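Local structure of alpha-L-arabinosidase (Xanthomonas axonopodis pv. citri, 6D25) at residues G41-F49 with F356-E364. The protein probably removes alpha-L-arabinofuranosyl side groups from arabinoxylans, including those on internal di-substituted xylose units, as a trimeric GH51 enzyme. Residues are numbered along the deposited sequence; the frame is centred on the assembly and turned at random.
Sequences GAQVSRQLF and FDIFSQHAE
Phe-49 turns the edge of its ring onto one face of Phe-356, an edge-to-face pair with centroids 4.6 Å apart and planes at 56°. Phe-49 CE1 lies over the ring centre, 3.5 Å from Phe-356 CE1. In both residues the chi1 rotation (-62° and -63°) swings the ring toward the other segment, where the two meet. Phe-398 makes a second edge-to-face pair with Phe-356.

Aliphatic contacts continue along the helix end. Leu-48 and Phe-359 run antiparallel past one another, with both Leu-48 methyls against Phe-359 CB and CD1 the nearer at 3.9 Å. Val-44 presents both methyls to Ser-360, with CG1 4.1 Å from Ser-360 CB. Beyond the helix, Ala-363 CB meets Ala-42 CB at 4.2 Å. The same Ala-363 methyl also packs on a polar atom, with its CB 3.4 Å from Gln-43 O.

No direct hydrogen bond joins the two segments. Water carries the polar links instead. Water 2 is a clear donor to both Gln-43 O (2.7 Å) and Ala-363 O. Water 3 accepts from Ser-45 N and lies 3.0 Å from Ala-363 O, to which it can donate. Water 1 accepts from Ala-42 N and donates to Glu-364 OE2.

Segment 41-49 runs from the C-terminal beta domain, where 43-44 pairs with 407-421, toward 51-52, the first strand of the (beta/alpha)8 barrel typical of GH51 catalytic domains. It packs on the end of helix 346-361, which leads into the last barrel strand, 366-371. The chemistry implies a buried end closed by apolar groups, and an exposed end where waters bridge backbone groups and the Glu-364 carboxylate.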
ATOM      1  N   GLY A  41      -8.642  40.529 -17.732  1.00 23.30           N
ATOM      2  CA  GLY A  41      -8.730  39.082 -17.809  1.00 22.95           C
ATOM      3  C   GLY A  41      -8.942  38.465 -16.439  1.00 22.67           C
ATOM      4  O   GLY A  41      -9.675  38.991 -15.646  1.00 22.60           O
ATOM      5  N   ALA A  42      -8.313  37.331 -16.194  1.00 23.02           N
ATOM      6  CA  ALA A  42      -8.585  36.507 -15.018  1.00 23.77           C
ATOM      7  C   ALA A  42      -7.924  37.108 -13.772  1.00 22.75           C
ATOM      8  O   ALA A  42      -6.980  37.941 -13.887  1.00 22.13           O
ATOM      9  CB  ALA A  42      -8.037  35.121 -15.284  1.00 24.31           C
ATOM     10  N   GLN A  43      -8.373  36.651 -12.618  1.00 21.68           N
ATOM     11  CA  GLN A  43      -7.748  37.022 -11.366  1.00 21.29           C
ATOM     12  C   GLN A  43      -6.368  36.382 -11.278  1.00 19.13           C
ATOM     13  O   GLN A  43      -6.199  35.175 -11.518  1.00 17.92           O
ATOM     14  CB  GLN A  43      -8.595  36.619 -10.154  1.00 23.00           C
ATOM     15  CG  GLN A  43      -7.893  36.903  -8.833  1.00 24.73           C
ATOM     16  CD  GLN A  43      -8.642  36.369  -7.624  1.00 27.35           C
ATOM     17  OE1 GLN A  43      -9.324  37.108  -6.946  1.00 30.69           O
ATOM     18  NE2 GLN A  43      -8.547  35.071  -7.365  1.00 28.55           N
ATOM     19  N   VAL A  44      -5.389  37.200 -10.906  1.00 17.99           N
ATOM     20  CA  VAL A  44      -4.048  36.732 -10.610  1.00 17.31           C
ATOM     21  C   VAL A  44      -4.035  36.374  -9.112  1.00 16.97           C
ATOM     22  O   VAL A  44      -4.037  37.272  -8.245  1.00 17.25           O
ATOM     23  CB  VAL A  44      -3.007  37.810 -10.939  1.00 17.29           C
ATOM     24  CG1 VAL A  44      -1.598  37.378 -10.577  1.00 17.01           C
ATOM     25  CG2 VAL A  44      -3.072  38.244 -12.400  1.00 17.85           C
ATOM     26  N   SER A  45      -4.122  35.077  -8.814  1.00 15.99           N
ATOM     27  CA  SER A  45      -4.306  34.648  -7.439  1.00 16.09           C
ATOM     28  C   SER A  45      -3.123  35.092  -6.580  1.00 15.67           C
ATOM     29  O   SER A  45      -1.967  34.892  -6.937  1.00 14.68           O
ATOM     30  CB  SER A  45      -4.505  33.151  -7.304  1.00 16.37           C
ATOM     31  OG  SER A  45      -4.612  32.794  -5.935  1.00 16.46           O
ATOM     32  N   ARG A  46      -3.450  35.579  -5.389  1.00 15.55           N
ATOM     33  CA  ARG A  46      -2.386  35.846  -4.425  1.00 15.47           C
ATOM     34  C   ARG A  46      -1.583  34.579  -4.120  1.00 15.15           C
ATOM     35  O   ARG A  46      -0.434  34.705  -3.719  1.00 15.56           O
ATOM     36  CB  ARG A  46      -2.927  36.446  -3.129  1.00 16.16           C
ATOM     37  CG  ARG A  46      -3.779  35.527  -2.263  1.00 16.43           C
ATOM     38  CD  ARG A  46      -4.255  36.308  -1.037  1.00 17.26           C
ATOM     39  NE  ARG A  46      -4.932  35.411  -0.087  1.00 17.41           N
ATOM     40  CZ  ARG A  46      -6.179  35.002  -0.156  1.00 18.35           C
ATOM     41  NH1 ARG A  46      -6.985  35.451  -1.127  1.00 17.72           N
ATOM     42  NH2 ARG A  46      -6.601  34.195   0.812  1.00 17.82           N
ATOM     43  N   GLN A  47      -2.153  33.397  -4.302  1.00 14.83           N
ATOM     44  CA  GLN A  47      -1.466  32.156  -3.938  1.00 14.73           C
ATOM     45  C   GLN A  47      -0.315  31.859  -4.911  1.00 14.48           C
ATOM     46  O   GLN A  47       0.463  30.945  -4.666  1.00 14.01           O
ATOM     47  CB  GLN A  47      -2.429  30.969  -3.913  1.00 15.13           C
ATOM     48  CG  GLN A  47      -3.681  31.166  -3.075  1.00 15.16           C
ATOM     49  CD  GLN A  47      -3.420  31.529  -1.636  1.00 15.53           C
ATOM     50  OE1 GLN A  47      -2.368  31.236  -1.100  1.00 15.70           O
ATOM     51  NE2 GLN A  47      -4.411  32.147  -1.008  1.00 15.88           N
ATOM     52  N   LEU A  48      -0.179  32.645  -5.991  1.00 14.82           N
ATOM     53  CA  LEU A  48       1.003  32.545  -6.843  1.00 14.74           C
ATOM     54  C   LEU A  48       2.279  32.958  -6.094  1.00 14.50           C
ATOM     55  O   LEU A  48       3.389  32.666  -6.556  1.00 14.65           O
ATOM     56  CB  LEU A  48       0.787  33.444  -8.077  1.00 15.27           C
ATOM     57  CG  LEU A  48      -0.269  32.957  -9.071  1.00 15.82           C
ATOM     58  CD1 LEU A  48      -0.372  33.923 -10.233  1.00 16.52           C
ATOM     59  CD2 LEU A  48       0.024  31.552  -9.559  1.00 15.78           C
ATOM     60  N   PHE A  49       2.142  33.611  -4.964  1.00 14.60           N
ATOM     61  CA  PHE A  49       3.273  34.100  -4.162  1.00 14.97           C
ATOM     62  C   PHE A  49       3.507  33.207  -2.940  1.00 14.84           C
ATOM     63  O   PHE A  49       4.070  33.677  -1.940  1.00 15.26           O
ATOM     64  CB  PHE A  49       2.995  35.560  -3.768  1.00 15.37           C
ATOM     65  CG  PHE A  49       2.894  36.434  -4.996  1.00 15.34           C
ATOM     66  CD1 PHE A  49       4.037  36.829  -5.662  1.00 15.56           C
ATOM     67  CD2 PHE A  49       1.672  36.720  -5.571  1.00 15.35           C
ATOM     68  CE1 PHE A  49       3.957  37.548  -6.857  1.00 16.09           C
ATOM     69  CE2 PHE A  49       1.583  37.494  -6.716  1.00 16.08           C
ATOM     70  CZ  PHE A  49       2.732  37.870  -7.390  1.00 16.20           C
ATOM     71  N   PHE A 356       6.970  35.333 -12.168  1.00 16.11           N
ATOM     72  CA  PHE A 356       5.705  36.039 -11.861  1.00 16.58           C
ATOM     73  C   PHE A 356       5.000  36.535 -13.137  1.00 16.90           C
ATOM     74  O   PHE A 356       3.783  36.394 -13.255  1.00 16.36           O
ATOM     75  CB  PHE A 356       5.945  37.204 -10.919  1.00 16.49           C
ATOM     76  CG  PHE A 356       6.463  36.814  -9.557  1.00 16.71           C
ATOM     77  CD1 PHE A 356       6.096  35.614  -8.956  1.00 17.22           C
ATOM     78  CD2 PHE A 356       7.226  37.704  -8.825  1.00 17.14           C
ATOM     79  CE1 PHE A 356       6.490  35.310  -7.658  1.00 16.80           C
ATOM     80  CE2 PHE A 356       7.615  37.388  -7.529  1.00 16.87           C
ATOM     81  CZ  PHE A 356       7.275  36.186  -6.971  1.00 16.74           C
ATOM     82  N   ASP A 357       5.773  37.059 -14.080  1.00 17.45           N
ATOM     83  CA  ASP A 357       5.199  37.484 -15.361  1.00 18.78           C
ATOM     84  C   ASP A 357       4.491  36.288 -16.006  1.00 18.89           C
ATOM     85  O   ASP A 357       3.327  36.380 -16.422  1.00 20.04           O
ATOM     86  CB  ASP A 357       6.264  38.051 -16.299  1.00 19.66           C
ATOM     87  CG  ASP A 357       6.910  39.377 -15.890  1.00 20.28           C
ATOM     88  OD1 ASP A 357       6.373  40.071 -14.953  1.00 20.08           O
ATOM     89  OD2 ASP A 357       7.994  39.724 -16.521  1.00 22.63           O
ATOM     90  N   ILE A 358       5.200  35.151 -16.055  1.00 18.81           N
ATOM     91  CA  ILE A 358       4.679  33.972 -16.744  1.00 18.18           C
ATOM     92  C   ILE A 358       3.423  33.440 -16.037  1.00 17.90           C
ATOM     93  O   ILE A 358       2.400  33.135 -16.664  1.00 18.21           O
ATOM     94  CB  ILE A 358       5.783  32.923 -16.881  1.00 18.43           C
ATOM     95  CG1 ILE A 358       6.833  33.337 -17.915  1.00 18.37           C
ATOM     96  CG2 ILE A 358       5.206  31.529 -17.188  1.00 18.76           C
ATOM     97  CD1 ILE A 358       8.124  32.533 -17.787  1.00 18.42           C
ATOM     98  N   PHE A 359       3.482  33.310 -14.717  1.00 17.41           N
ATOM     99  CA  PHE A 359       2.320  32.792 -13.983  1.00 16.64           C
ATOM    100  C   PHE A 359       1.104  33.680 -14.240  1.00 17.39           C
ATOM    101  O   PHE A 359      -0.035  33.154 -14.445  1.00 17.06           O
ATOM    102  CB  PHE A 359       2.563  32.753 -12.478  1.00 15.90           C
ATOM    103  CG  PHE A 359       3.706  31.911 -11.985  1.00 15.38           C
ATOM    104  CD1 PHE A 359       4.141  30.810 -12.677  1.00 15.28           C
ATOM    105  CD2 PHE A 359       4.288  32.177 -10.752  1.00 15.18           C
ATOM    106  CE1 PHE A 359       5.202  30.033 -12.212  1.00 14.94           C
ATOM    107  CE2 PHE A 359       5.315  31.395 -10.267  1.00 14.52           C
ATOM    108  CZ  PHE A 359       5.785  30.341 -11.005  1.00 14.82           C
ATOM    109  N   SER A 360       1.318  35.002 -14.224  1.00 17.92           N
ATOM    110  CA  SER A 360       0.203  35.930 -14.366  1.00 18.69           C
ATOM    111  C   SER A 360      -0.412  35.845 -15.775  1.00 19.59           C
ATOM    112  O   SER A 360      -1.609  36.178 -15.950  1.00 19.72           O
ATOM    113  CB  SER A 360       0.639  37.332 -14.005  1.00 19.80           C
ATOM    114  OG  SER A 360       1.343  37.967 -15.063  1.00 21.22           O
ATOM    115  N   GLN A 361       0.365  35.392 -16.779  1.00 19.61           N
ATOM    116  CA  GLN A 361      -0.128  35.199 -18.139  1.00 20.92           C
ATOM    117  C   GLN A 361      -0.979  33.920 -18.247  1.00 20.70           C
ATOM    118  O   GLN A 361      -1.629  33.698 -19.281  1.00 19.90           O
ATOM    119  CB  GLN A 361       1.016  35.073 -19.158  1.00 23.05           C
ATOM    120  CG  GLN A 361       1.937  36.256 -19.240  1.00 25.71           C
ATOM    121  CD  GLN A 361       1.152  37.550 -19.287  1.00 28.95           C
ATOM    122  OE1 GLN A 361       0.474  37.831 -20.293  1.00 31.03           O
ATOM    123  NE2 GLN A 361       1.183  38.295 -18.167  1.00 27.64           N
ATOM    124  N   HIS A 362      -0.929  33.040 -17.236  1.00 19.81           N
ATOM    125  CA  HIS A 362      -1.636  31.752 -17.262  1.00 19.99           C
ATOM    126  C   HIS A 362      -2.589  31.687 -16.081  1.00 20.05           C
ATOM    127  O   HIS A 362      -2.854  30.590 -15.561  1.00 19.34           O
ATOM    128  CB  HIS A 362      -0.615  30.597 -17.224  1.00 19.76           C
ATOM    129  CG  HIS A 362       0.200  30.508 -18.473  1.00 20.48           C
ATOM    130  ND1 HIS A 362      -0.265  29.833 -19.577  1.00 21.33           N
ATOM    131  CD2 HIS A 362       1.422  30.989 -18.780  1.00 20.60           C
ATOM    132  CE1 HIS A 362       0.631  29.927 -20.557  1.00 22.94           C
ATOM    133  NE2 HIS A 362       1.696  30.632 -20.090  1.00 21.97           N
ATOM    134  N   ALA A 363      -3.158  32.838 -15.712  1.00 20.22           N
ATOM    135  CA  ALA A 363      -3.816  32.983 -14.396  1.00 20.58           C
ATOM    136  C   ALA A 363      -5.123  32.187 -14.325  1.00 20.78           C
ATOM    137  O   ALA A 363      -5.593  31.937 -13.228  1.00 19.81           O
ATOM    138  CB  ALA A 363      -4.088  34.449 -14.121  1.00 21.66           C
ATOM    139  N   GLU A 364      -5.738  31.840 -15.448  1.00 21.92           N
ATOM    140  CA  GLU A 364      -6.989  31.041 -15.337  1.00 24.89           C
ATOM    141  C   GLU A 364      -6.696  29.616 -14.838  1.00 23.61           C
ATOM    142  O   GLU A 364      -7.517  29.052 -14.093  1.00 25.55           O
ATOM    143  CB  GLU A 364      -7.831  30.989 -16.612  1.00 29.30           C
ATOM    144  CG  GLU A 364      -7.036  30.913 -17.887  1.00 35.55           C
ATOM    145  CD  GLU A 364      -6.361  32.236 -18.273  1.00 41.35           C
ATOM    146  OE1 GLU A 364      -5.053  32.273 -18.269  1.00 40.13           O
ATOM    147  OE2 GLU A 364      -7.139  33.251 -18.513  1.00 47.01           O
TER
HETATM  148  O   HOH W   1      -6.573  36.221 -18.076  1.00 27.37           O
HETATM  149  O   HOH W   2      -7.657  32.921 -11.491  1.00 27.47           O
HETATM  150  O   HOH W   3      -4.080  32.884 -10.815  1.00 18.95           O